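Local coordinates for protein CRISPR-associated endoribonuclease Cas2 (Streptococcus pyogenes serotype M1, PDB 4QR2) that probably acts as a magnesium-dependent nuclease in CRISPR adaptive immunity, working as a homodimer that joins a Cas1 homodimer, at residues V5-N10 with R17-H22; K25-Y30 with S37-S42; D50-L55 with I66-L71. All blocks are in the same frame, centred on the assembly; numbering follows the deposited sequence.

Contact 1. Residues V5-N10 with R17-H22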
loop_
_atom_site.group_PDB
_atom_site.type_symbol
_atom_site.label_atom_id
_atom_site.label_comp_id
_atom_site.label_asym_id
_atom_site.label_seq_id
_atom_site.Cartn_x
_atom_site.Cartn_y
_atom_site.Cartn_z
ATOM N N VAL A 5 -3.150 5.824 -2.130
ATOM C CA VAL A 5 -2.336 6.389 -1.077
ATOM C C VAL A 5 -1.878 5.238 -0.181
ATOM O O VAL A 5 -2.737 4.537 0.416
ATOM C CB VAL A 5 -3.137 7.400 -0.208
ATOM C CG1 VAL A 5 -2.264 8.033 0.868
ATOM C CG2 VAL A 5 -3.724 8.543 -1.031
ATOM N N THR A 6 -0.552 5.097 0.001
ATOM C CA THR A 6 -0.016 4.153 0.904
ATOM C C THR A 6 0.816 4.833 1.987
ATOM O O THR A 6 1.755 5.565 1.729
ATOM C CB THR A 6 0.748 2.990 0.150
ATOM O OG1 THR A 6 1.927 3.561 -0.470
ATOM C CG2 THR A 6 -0.047 2.357 -0.986
ATOM N N TYR A 7 0.382 4.630 3.246
ATOM C CA TYR A 7 0.954 5.282 4.390
ATOM C C TYR A 7 1.709 4.300 5.245
ATOM O O TYR A 7 1.156 3.310 5.711
ATOM C CB TYR A 7 -0.150 5.972 5.248
ATOM C CG TYR A 7 0.354 6.763 6.455
ATOM C CD1 TYR A 7 1.539 7.441 6.429
ATOM C CD2 TYR A 7 -0.394 6.827 7.600
ATOM C CE1 TYR A 7 1.944 8.219 7.469
ATOM C CE2 TYR A 7 -0.004 7.578 8.672
ATOM C CZ TYR A 7 1.161 8.257 8.655
ATOM O OH TYR A 7 1.549 9.009 9.739
ATOM N N ASP A 8 3.011 4.545 5.433
ATOM C CA ASP A 8 3.877 3.721 6.273
ATOM C C ASP A 8 4.146 4.476 7.575
ATOM O O ASP A 8 4.821 5.513 7.592
ATOM C CB ASP A 8 5.205 3.542 5.562
ATOM C CG ASP A 8 6.144 2.515 6.218
ATOM O OD1 ASP A 8 5.873 2.016 7.277
ATOM O OD2 ASP A 8 7.228 2.232 5.589
ATOM N N VAL A 9 3.570 3.930 8.625
ATOM C CA VAL A 9 3.689 4.464 9.956
ATOM C C VAL A 9 3.791 3.240 10.874
ATOM O O VAL A 9 3.231 2.167 10.625
ATOM C CB VAL A 9 2.511 5.368 10.324
ATOM C CG1 VAL A 9 1.220 4.574 10.313
ATOM C CG2 VAL A 9 2.711 6.056 11.650
ATOM N N ASN A 10 4.522 3.444 11.973
ATOM C CA ASN A 10 4.751 2.427 12.969
ATOM C C ASN A 10 3.628 2.346 13.964
ATOM O O ASN A 10 3.506 3.240 14.782
ATOM C CB ASN A 10 6.074 2.619 13.674
ATOM C CG ASN A 10 6.378 1.473 14.671
ATOM O OD1 ASN A 10 5.500 0.641 14.948
ATOM N ND2 ASN A 10 7.655 1.330 15.074
ATOM N N ARG A 17 -0.228 5.337 15.876
ATOM C CA ARG A 17 -1.617 4.957 15.642
ATOM C C ARG A 17 -2.495 6.193 15.543
ATOM O O ARG A 17 -3.421 6.260 14.763
ATOM C CB ARG A 17 -2.102 3.962 16.687
ATOM C CG ARG A 17 -1.389 2.601 16.705
ATOM C CD ARG A 17 -2.065 1.513 17.556
ATOM N NE ARG A 17 -2.181 1.846 18.964
ATOM C CZ ARG A 17 -1.197 1.614 19.823
ATOM N NH1 ARG A 17 -0.096 0.997 19.445
ATOM N NH2 ARG A 17 -1.346 1.876 21.076
ATOM N N LYS A 18 -2.179 7.224 16.324
ATOM C CA LYS A 18 -2.914 8.486 16.261
ATOM C C LYS A 18 -2.766 9.183 14.936
ATOM O O LYS A 18 -3.710 9.653 14.333
ATOM C CB LYS A 18 -2.461 9.438 17.422
ATOM C CG LYS A 18 -3.225 10.735 17.434
ATOM C CD LYS A 18 -3.038 11.452 18.774
ATOM C CE LYS A 18 -3.929 12.657 18.915
ATOM N NZ LYS A 18 -3.398 13.637 19.923
ATOM N N ARG A 19 -1.544 9.236 14.454
ATOM C CA ARG A 19 -1.320 9.758 13.120
ATOM C C ARG A 19 -2.079 8.989 12.085
ATOM O O ARG A 19 -2.703 9.599 11.224
ATOM C CB ARG A 19 0.162 9.768 12.781
ATOM C CG ARG A 19 0.944 10.762 13.656
ATOM C CD ARG A 19 2.376 11.099 13.135
ATOM N NE ARG A 19 3.307 10.008 13.007
ATOM C CZ ARG A 19 3.988 9.457 14.012
ATOM N NH1 ARG A 19 4.813 8.469 13.765
ATOM N NH2 ARG A 19 3.809 9.844 15.283
ATOM N N LEU A 20 -2.111 7.669 12.173
ATOM C CA LEU A 20 -2.862 6.864 11.202
ATOM C C LEU A 20 -4.339 7.187 11.301
ATOM O O LEU A 20 -5.032 7.292 10.278
ATOM C CB LEU A 20 -2.620 5.355 11.383
ATOM C CG LEU A 20 -3.470 4.409 10.531
ATOM C CD1 LEU A 20 -3.203 4.662 9.060
ATOM C CD2 LEU A 20 -3.216 2.940 10.877
ATOM N N ARG A 21 -4.873 7.398 12.502
ATOM C CA ARG A 21 -6.310 7.771 12.600
ATOM C C ARG A 21 -6.573 9.083 11.886
ATOM O O ARG A 21 -7.582 9.245 11.210
ATOM C CB ARG A 21 -6.716 7.931 14.066
ATOM C CG ARG A 21 -6.837 6.614 14.865
ATOM C CD ARG A 21 -7.671 6.804 16.191
ATOM N NE ARG A 21 -6.988 7.669 17.151
ATOM C CZ ARG A 21 -5.962 7.330 17.966
ATOM N NH1 ARG A 21 -5.454 8.253 18.734
ATOM N NH2 ARG A 21 -5.444 6.153 18.001
ATOM N N HIS A 22 -5.638 10.036 12.002
ATOM C CA HIS A 22 -5.835 11.350 11.368
ATOM C C HIS A 22 -5.651 11.284 9.871
ATOM O O HIS A 22 -6.423 11.973 9.137
ATOM C CB HIS A 22 -4.828 12.344 11.937
ATOM C CG HIS A 22 -5.075 12.727 13.358
ATOM N ND1 HIS A 22 -4.130 13.392 14.109
ATOM C CD2 HIS A 22 -6.078 12.415 14.211
ATOM C CE1 HIS A 22 -4.584 13.553 15.341
ATOM N NE2 HIS A 22 -5.776 12.982 15.430
#

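Contact 2. Residues K25-Y30 with S37-S42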
loop_
_atom_site.group_PDB
_atom_site.type_symbol
_atom_site.label_atom_id
_atom_site.label_comp_id
_atom_site.label_asym_id
_atom_site.label_seq_id
_atom_site.Cartn_x
_atom_site.Cartn_y
_atom_site.Cartn_z
ATOM N N LYS A 25 -8.838 9.662 8.576
ATOM C CA LYS A 25 -9.960 10.569 8.642
ATOM C C LYS A 25 -9.960 11.524 7.442
ATOM O O LYS A 25 -11.027 11.830 6.807
ATOM C CB LYS A 25 -9.948 11.338 9.948
ATOM C CG LYS A 25 -11.191 12.145 10.203
ATOM C CD LYS A 25 -11.071 12.838 11.544
ATOM C CE LYS A 25 -12.342 13.611 11.898
ATOM N NZ LYS A 25 -12.653 14.792 11.058
ATOM N N LEU A 26 -8.778 11.959 7.077
ATOM C CA LEU A 26 -8.619 12.829 5.922
ATOM C C LEU A 26 -8.905 12.110 4.624
ATOM O O LEU A 26 -9.681 12.651 3.812
ATOM C CB LEU A 26 -7.219 13.448 5.918
ATOM C CG LEU A 26 -6.773 14.196 4.646
ATOM C CD1 LEU A 26 -7.667 15.317 4.400
ATOM C CD2 LEU A 26 -5.392 14.795 4.853
ATOM N N CYS A 27 -8.297 10.911 4.448
ATOM C CA CYS A 27 -8.287 10.214 3.189
ATOM C C CYS A 27 -9.689 9.687 2.888
ATOM O O CYS A 27 -10.081 9.714 1.724
ATOM C CB CYS A 27 -7.318 9.130 3.100
ATOM S SG CYS A 27 -5.608 9.709 2.962
ATOM N N VAL A 28 -10.470 9.359 3.931
ATOM C CA VAL A 28 -11.790 8.764 3.665
ATOM C C VAL A 28 -12.787 9.823 3.290
ATOM O O VAL A 28 -13.949 9.516 2.964
ATOM C CB VAL A 28 -12.286 7.871 4.834
ATOM C CG1 VAL A 28 -11.322 6.716 5.086
ATOM C CG2 VAL A 28 -12.599 8.644 6.093
ATOM N N ASP A 29 -12.399 11.098 3.407
ATOM C CA ASP A 29 -13.219 12.131 2.859
ATOM C C ASP A 29 -13.130 12.193 1.326
ATOM O O ASP A 29 -13.950 12.911 0.700
ATOM C CB ASP A 29 -12.817 13.483 3.418
ATOM C CG ASP A 29 -13.562 13.867 4.700
ATOM O OD1 ASP A 29 -14.578 13.240 5.057
ATOM O OD2 ASP A 29 -13.160 14.872 5.361
ATOM N N TYR A 30 -12.172 11.482 0.739
ATOM C CA TYR A 30 -11.814 11.577 -0.695
ATOM C C TYR A 30 -11.822 10.222 -1.360
ATOM O O TYR A 30 -11.516 10.092 -2.556
ATOM C CB TYR A 30 -10.452 12.230 -0.923
ATOM C CG TYR A 30 -10.437 13.641 -0.445
ATOM C CD1 TYR A 30 -10.983 14.678 -1.227
ATOM C CD2 TYR A 30 -9.929 13.951 0.807
ATOM C CE1 TYR A 30 -10.988 15.974 -0.766
ATOM C CE2 TYR A 30 -9.894 15.244 1.254
ATOM C CZ TYR A 30 -10.459 16.242 0.485
ATOM O OH TYR A 30 -10.439 17.527 0.970
ATOM N N SER A 37 -3.884 0.903 6.110
ATOM C CA SER A 37 -3.121 2.115 5.749
ATOM C C SER A 37 -3.028 2.293 4.262
ATOM O O SER A 37 -2.045 2.865 3.761
ATOM C CB SER A 37 -1.729 2.050 6.402
ATOM O OG SER A 37 -0.956 0.900 5.954
ATOM N N VAL A 38 -4.036 1.816 3.536
ATOM C CA VAL A 38 -4.099 2.042 2.107
ATOM C C VAL A 38 -5.493 2.598 1.722
ATOM O O VAL A 38 -6.572 2.092 2.144
ATOM C CB VAL A 38 -3.779 0.705 1.310
ATOM C CG1 VAL A 38 -3.876 0.903 -0.200
ATOM C CG2 VAL A 38 -2.411 0.157 1.641
ATOM N N PHE A 39 -5.452 3.648 0.894
ATOM C CA PHE A 39 -6.651 4.393 0.524
ATOM C C PHE A 39 -6.748 4.559 -0.983
ATOM O O PHE A 39 -5.810 4.936 -1.643
ATOM C CB PHE A 39 -6.745 5.754 1.239
ATOM C CG PHE A 39 -6.413 5.692 2.681
ATOM C CD1 PHE A 39 -5.090 5.675 3.129
ATOM C CD2 PHE A 39 -7.418 5.561 3.608
ATOM C CE1 PHE A 39 -4.805 5.540 4.496
ATOM C CE2 PHE A 39 -7.146 5.438 4.945
ATOM C CZ PHE A 39 -5.831 5.402 5.405
ATOM N N GLU A 40 -7.937 4.280 -1.518
ATOM C CA GLU A 40 -8.202 4.508 -2.909
ATOM C C GLU A 40 -8.999 5.779 -3.057
ATOM O O GLU A 40 -10.177 5.825 -2.673
ATOM C CB GLU A 40 -8.931 3.296 -3.479
ATOM C CG GLU A 40 -8.064 2.069 -3.685
ATOM C CD GLU A 40 -8.806 0.805 -4.106
ATOM O OE1 GLU A 40 -10.115 0.802 -4.281
ATOM O OE2 GLU A 40 -8.087 -0.222 -4.236
ATOM N N CYS A 41 -8.383 6.835 -3.577
ATOM C CA CYS A 41 -8.975 8.179 -3.487
ATOM C C CYS A 41 -9.293 8.686 -4.881
ATOM O O CYS A 41 -8.624 8.376 -5.837
ATOM C CB CYS A 41 -8.066 9.196 -2.765
ATOM S SG CYS A 41 -7.789 8.801 -1.058
ATOM N N SER A 42 -10.387 9.369 -5.042
ATOM C CA SER A 42 -10.694 9.922 -6.334
ATOM C C SER A 42 -10.725 11.434 -6.100
ATOM O O SER A 42 -11.526 11.961 -5.263
ATOM C CB SER A 42 -12.053 9.424 -6.821
ATOM O OG SER A 42 -12.448 10.126 -7.972
#

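Contact 3. Residues D50-L55 with I66-L71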
loop_
_atom_site.group_PDB
_atom_site.type_symbol
_atom_site.label_atom_id
_atom_site.label_comp_id
_atom_site.label_asym_id
_atom_site.label_seq_id
_atom_site.Cartn_x
_atom_site.Cartn_y
_atom_site.Cartn_z
ATOM N N ASP A 50 -4.313 20.051 -2.139
ATOM C CA ASP A 50 -4.772 20.282 -0.748
ATOM C C ASP A 50 -4.558 19.134 0.150
ATOM O O ASP A 50 -3.999 19.281 1.269
ATOM C CB ASP A 50 -6.232 20.668 -0.751
ATOM C CG ASP A 50 -6.670 21.198 0.604
ATOM O OD1 ASP A 50 -5.939 21.994 1.271
ATOM O OD2 ASP A 50 -7.741 20.788 0.999
ATOM N N ILE A 51 -4.925 17.957 -0.308
ATOM C CA ILE A 51 -4.661 16.759 0.495
ATOM C C ILE A 51 -3.183 16.573 0.831
ATOM O O ILE A 51 -2.811 16.222 1.943
ATOM C CB ILE A 51 -5.249 15.555 -0.192
ATOM C CG1 ILE A 51 -6.749 15.689 -0.226
ATOM C CG2 ILE A 51 -4.917 14.273 0.554
ATOM C CD1 ILE A 51 -7.328 14.757 -1.272
ATOM N N LYS A 52 -2.292 16.760 -0.123
ATOM C CA LYS A 52 -0.845 16.681 0.194
ATOM C C LYS A 52 -0.402 17.674 1.288
ATOM O O LYS A 52 0.338 17.309 2.221
ATOM C CB LYS A 52 -0.016 16.939 -1.068
ATOM C CG LYS A 52 -0.001 15.698 -1.945
ATOM C CD LYS A 52 0.919 15.802 -3.129
ATOM C CE LYS A 52 0.258 16.492 -4.291
ATOM N NZ LYS A 52 1.071 16.376 -5.549
ATOM N N HIS A 53 -0.821 18.937 1.167
ATOM C CA HIS A 53 -0.492 19.912 2.216
ATOM C C HIS A 53 -0.997 19.456 3.598
ATOM O O HIS A 53 -0.275 19.559 4.553
ATOM C CB HIS A 53 -1.133 21.259 1.922
ATOM C CG HIS A 53 -0.525 21.974 0.744
ATOM N ND1 HIS A 53 -1.151 23.022 0.107
ATOM C CD2 HIS A 53 0.666 21.805 0.104
ATOM C CE1 HIS A 53 -0.380 23.484 -0.862
ATOM N NE2 HIS A 53 0.740 22.777 -0.879
ATOM N N ARG A 54 -2.220 18.963 3.648
ATOM C CA ARG A 54 -2.806 18.469 4.901
ATOM C C ARG A 54 -2.119 17.285 5.492
ATOM O O ARG A 54 -1.844 17.248 6.723
ATOM C CB ARG A 54 -4.321 18.286 4.766
ATOM C CG ARG A 54 -4.964 19.627 4.591
ATOM C CD ARG A 54 -6.409 19.613 4.904
ATOM N NE ARG A 54 -7.055 19.318 3.726
ATOM C CZ ARG A 54 -8.204 18.672 3.594
ATOM N NH1 ARG A 54 -8.899 18.219 4.656
ATOM N NH2 ARG A 54 -8.631 18.457 2.339
ATOM N N LEU A 55 -1.771 16.350 4.622
ATOM C CA LEU A 55 -1.022 15.160 5.062
ATOM C C LEU A 55 0.313 15.547 5.549
ATOM O O LEU A 55 0.797 14.999 6.573
ATOM C CB LEU A 55 -0.931 14.159 3.927
ATOM C CG LEU A 55 -2.189 13.440 3.517
ATOM C CD1 LEU A 55 -1.932 12.756 2.177
ATOM C CD2 LEU A 55 -2.569 12.403 4.605
ATOM N N ILE A 66 4.563 8.572 2.777
ATOM C CA ILE A 66 3.358 8.388 1.997
ATOM C C ILE A 66 3.795 8.324 0.538
ATOM O O ILE A 66 4.602 9.157 0.088
ATOM C CB ILE A 66 2.337 9.548 2.199
ATOM C CG1 ILE A 66 1.784 9.443 3.635
ATOM C CG2 ILE A 66 1.249 9.459 1.114
ATOM C CD1 ILE A 66 0.581 10.277 3.917
ATOM N N ARG A 67 3.227 7.353 -0.176
ATOM C CA ARG A 67 3.385 7.226 -1.582
ATOM C C ARG A 67 2.039 7.381 -2.222
ATOM O O ARG A 67 1.018 6.914 -1.683
ATOM C CB ARG A 67 4.060 5.849 -1.968
ATOM C CG ARG A 67 5.476 5.808 -1.495
ATOM C CD ARG A 67 6.121 4.446 -1.711
ATOM N NE ARG A 67 6.453 4.228 -3.107
ATOM C CZ ARG A 67 7.583 4.645 -3.661
ATOM N NH1 ARG A 67 8.412 5.419 -2.955
ATOM N NH2 ARG A 67 7.829 4.379 -4.904
ATOM N N PHE A 68 2.051 8.011 -3.380
ATOM C CA PHE A 68 0.840 8.210 -4.195
ATOM C C PHE A 68 1.036 7.566 -5.541
ATOM O O PHE A 68 1.985 7.946 -6.287
ATOM C CB PHE A 68 0.607 9.708 -4.442
ATOM C CG PHE A 68 0.478 10.530 -3.207
ATOM C CD1 PHE A 68 -0.612 10.414 -2.433
ATOM C CD2 PHE A 68 1.486 11.415 -2.832
ATOM C CE1 PHE A 68 -0.795 11.204 -1.271
ATOM C CE2 PHE A 68 1.358 12.197 -1.668
ATOM C CZ PHE A 68 0.216 12.057 -0.868
ATOM N N TYR A 69 0.153 6.632 -5.899
ATOM C CA TYR A 69 0.219 5.998 -7.210
ATOM C C TYR A 69 -0.954 6.453 -8.010
ATOM O O TYR A 69 -2.091 6.300 -7.608
ATOM C CB TYR A 69 0.181 4.450 -7.084
ATOM C CG TYR A 69 1.373 3.881 -6.320
ATOM C CD1 TYR A 69 1.404 3.830 -4.976
ATOM C CD2 TYR A 69 2.436 3.377 -7.026
ATOM C CE1 TYR A 69 2.512 3.352 -4.332
ATOM C CE2 TYR A 69 3.515 2.837 -6.419
ATOM C CZ TYR A 69 3.573 2.814 -5.082
ATOM O OH TYR A 69 4.682 2.333 -4.442
ATOM N N LEU A 70 -0.673 7.163 -9.100
ATOM C CA LEU A 70 -1.697 7.602 -10.029
ATOM C C LEU A 70 -2.160 6.477 -10.923
ATOM O O LEU A 70 -1.485 6.067 -11.863
ATOM C CB LEU A 70 -1.152 8.769 -10.861
ATOM C CG LEU A 70 -1.130 10.015 -9.997
ATOM C CD1 LEU A 70 -0.020 10.172 -8.931
ATOM C CD2 LEU A 70 -1.107 11.115 -11.034
ATOM N N LEU A 71 -3.336 5.987 -10.677
ATOM C CA LEU A 71 -3.836 4.819 -11.404
ATOM C C LEU A 71 -4.608 5.274 -12.640
ATOM O O LEU A 71 -5.221 6.344 -12.671
ATOM C CB LEU A 71 -4.736 3.994 -10.504
ATOM C CG LEU A 71 -4.050 3.575 -9.187
ATOM C CD1 LEU A 71 -4.961 2.635 -8.444
ATOM C CD2 LEU A 71 -2.712 2.911 -9.339
#

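Contact 1. Residues V5-N10 with R17-H22
Arg-17 opens the helical side of this contact, near the backbone of Asn-10. Its CB points away from segment 5-10, and its NH1 makes a hydrogen bond to Thr-11 O. Asn-10 O lies 4.4 Å from Arg-17 N, too far for a bond; this carbonyl is taken by the hydroxyl of Thr-13. Arg-19 comes next and meets two residues. Its CB sits 3.4 Å from Tyr-7 OH. Its chain bends at chi3 (-60°), which brings NH1 to within 3.8 Å of Val-9 CG2. The tyrosine ring and the guanidinium stand nearly upright to each other, with 78° between their planes. No hydrogen bond joins them; both reach the same carboxylate, that of Asp-64, which accepts from Tyr-7 OH and forms a salt bridge with Arg-19 NE. This is the first beta-alpha connection of the ferredoxin-like fold: strand 2-8 leads through a short loop into helix 14-27. Asp-8, the predicted catalytic magnesium ligand, ends the strand, and its side chain is on the other side from the helix. Leu-20 then fills the space beside the tyrosine. Its CD1 comes to the ring edge near its plane, 3.8 Å from Tyr-7 CD2, while Leu-20 CA lies at the edge in the plane. Val-9 CB lies over one face of that ring, 3.6 Å above the plane and offset toward the rim, and Val-9 CG1 touches Leu-20 CB at 4.1 Å.

Contact 2. Residues K25-Y30 with S37-S42
The Phe-39 ring receives Cys-27 over one face and Val-28 at its edge. Cys-27 CB stands 3.5 Å above the ring plane, offset toward the rim near CG and CD2. It makes a CH-pi contact, 3.9 Å from the ring centroid. Cys-27 SG lies over the same face, 4.3 Å from the Phe-39 centroid and 22° off the normal, as a sulfur-aromatic contact. The thiol is placed there by chi1 of -73°, which sets SG beside the backbone N and opposite the carbonyl carbon. Val-28 CG1 comes near the ring plane, 4.3 Å from Phe-39 CD2. Val-23 and Ala-24 of helix 14-27 also pack on this phenylalanine.

Cys-41, two residues after Phe-39, also points toward the helix segment. Its SG lies 3.7 Å from the carbonyl O of Cys-27 and also packs on Cys-27 CB. A type I turn runs from Cys-27 to Tyr-30. Tyr-30 O accepts a backbone hydrogen bond from Ser-42 N, 2.8 Å long. Cys-41 CA adds a CA-H...O contact to Tyr-30 O. The Tyr-30 ring leads away toward helix 45-58, where its hydroxyl bonds to Arg-54. One backbone bond thus ties the turn to the end of strand 38-42, while apolar side chains fill the space between helix and strand. Such packing of a helix on one face of an antiparallel sheet is typical of the ferredoxin-like fold of Cas2.

Contact 3. Residues D50-L55 with I66-L71
Helix 45-58 and strand 65-71 form the second alpha-beta pair of the ferredoxin-like fold. Their segments here run almost antiparallel, at 167°, with axes 11.4 Å apart at closest approach. No hydrogen bond crosses between them, and the contact is made by hydrocarbon groups. Leu-55 and Phe-68 carry most of it. Leu-55 points toward the strand, and its CD1 meets the Phe-68 ring at the edge, in the ring plane, 3.8 Å from CZ. The two side chains come from opposite directions. The other methyl, Leu-55 CD2, lies 3.9 Å from Ile-66 CD1, and these side chains cross at about a right angle. Within the strand, Ile-66 CG2 sits 3.4 Å above one face of the Phe-68 ring, offset toward the rim. With chi1 of -69°, CG1 lies opposite the carbonyl carbon, and CD1 extends from it to the leucine.

Lys-52, one helical turn before Leu-55, uses its aliphatic part. Its CG and CD cross the CE2-CZ side of the ring at a slant, CG 3.8 Å from Phe-68 CE2. The chain then bends at chi3 (-84°). Its NZ forms a salt bridge with Glu-80 of the second subunit. Lys-52 also makes a cation-pi contact with Phe-48, whose ring meets Phe-68 edge to face.

Beside the strand, Leu-55 also packs on Val-23 and Leu-26 of helix 14-27, so the two helices meet over the same face of the sheet. Ile-66 and Phe-68 pack on strand 2-8, the inner neighbour. On its other edge, strand 65-71 pairs with an antiparallel strand of the second subunit, and the sheet continues across the dimer interface.

All three contacts pack a helix on the same antiparallel sheet. Contacts 1 and 2 share helix 14-27; contact 3 uses helix 45-58. Contact 3 is buried and apolar. Contacts 1 and 2 are partly buried and mix apolar packing with polar groups at their margins. Only contact 2 has a hydrogen bond between its own segments. In contact 1 the polar ends of Tyr-7 and Arg-19 meet at a carboxylate outside both segments, that of Asp-64. Strand 2-8 of contact 1 lies between the strands of the other two, joined by backbone bonds such as Val-5 N to Phe-39 O and Thr-6 N to Arg-67 O. Contacts 2 and 3 meet between the helices, where Leu-26 packs on Leu-55.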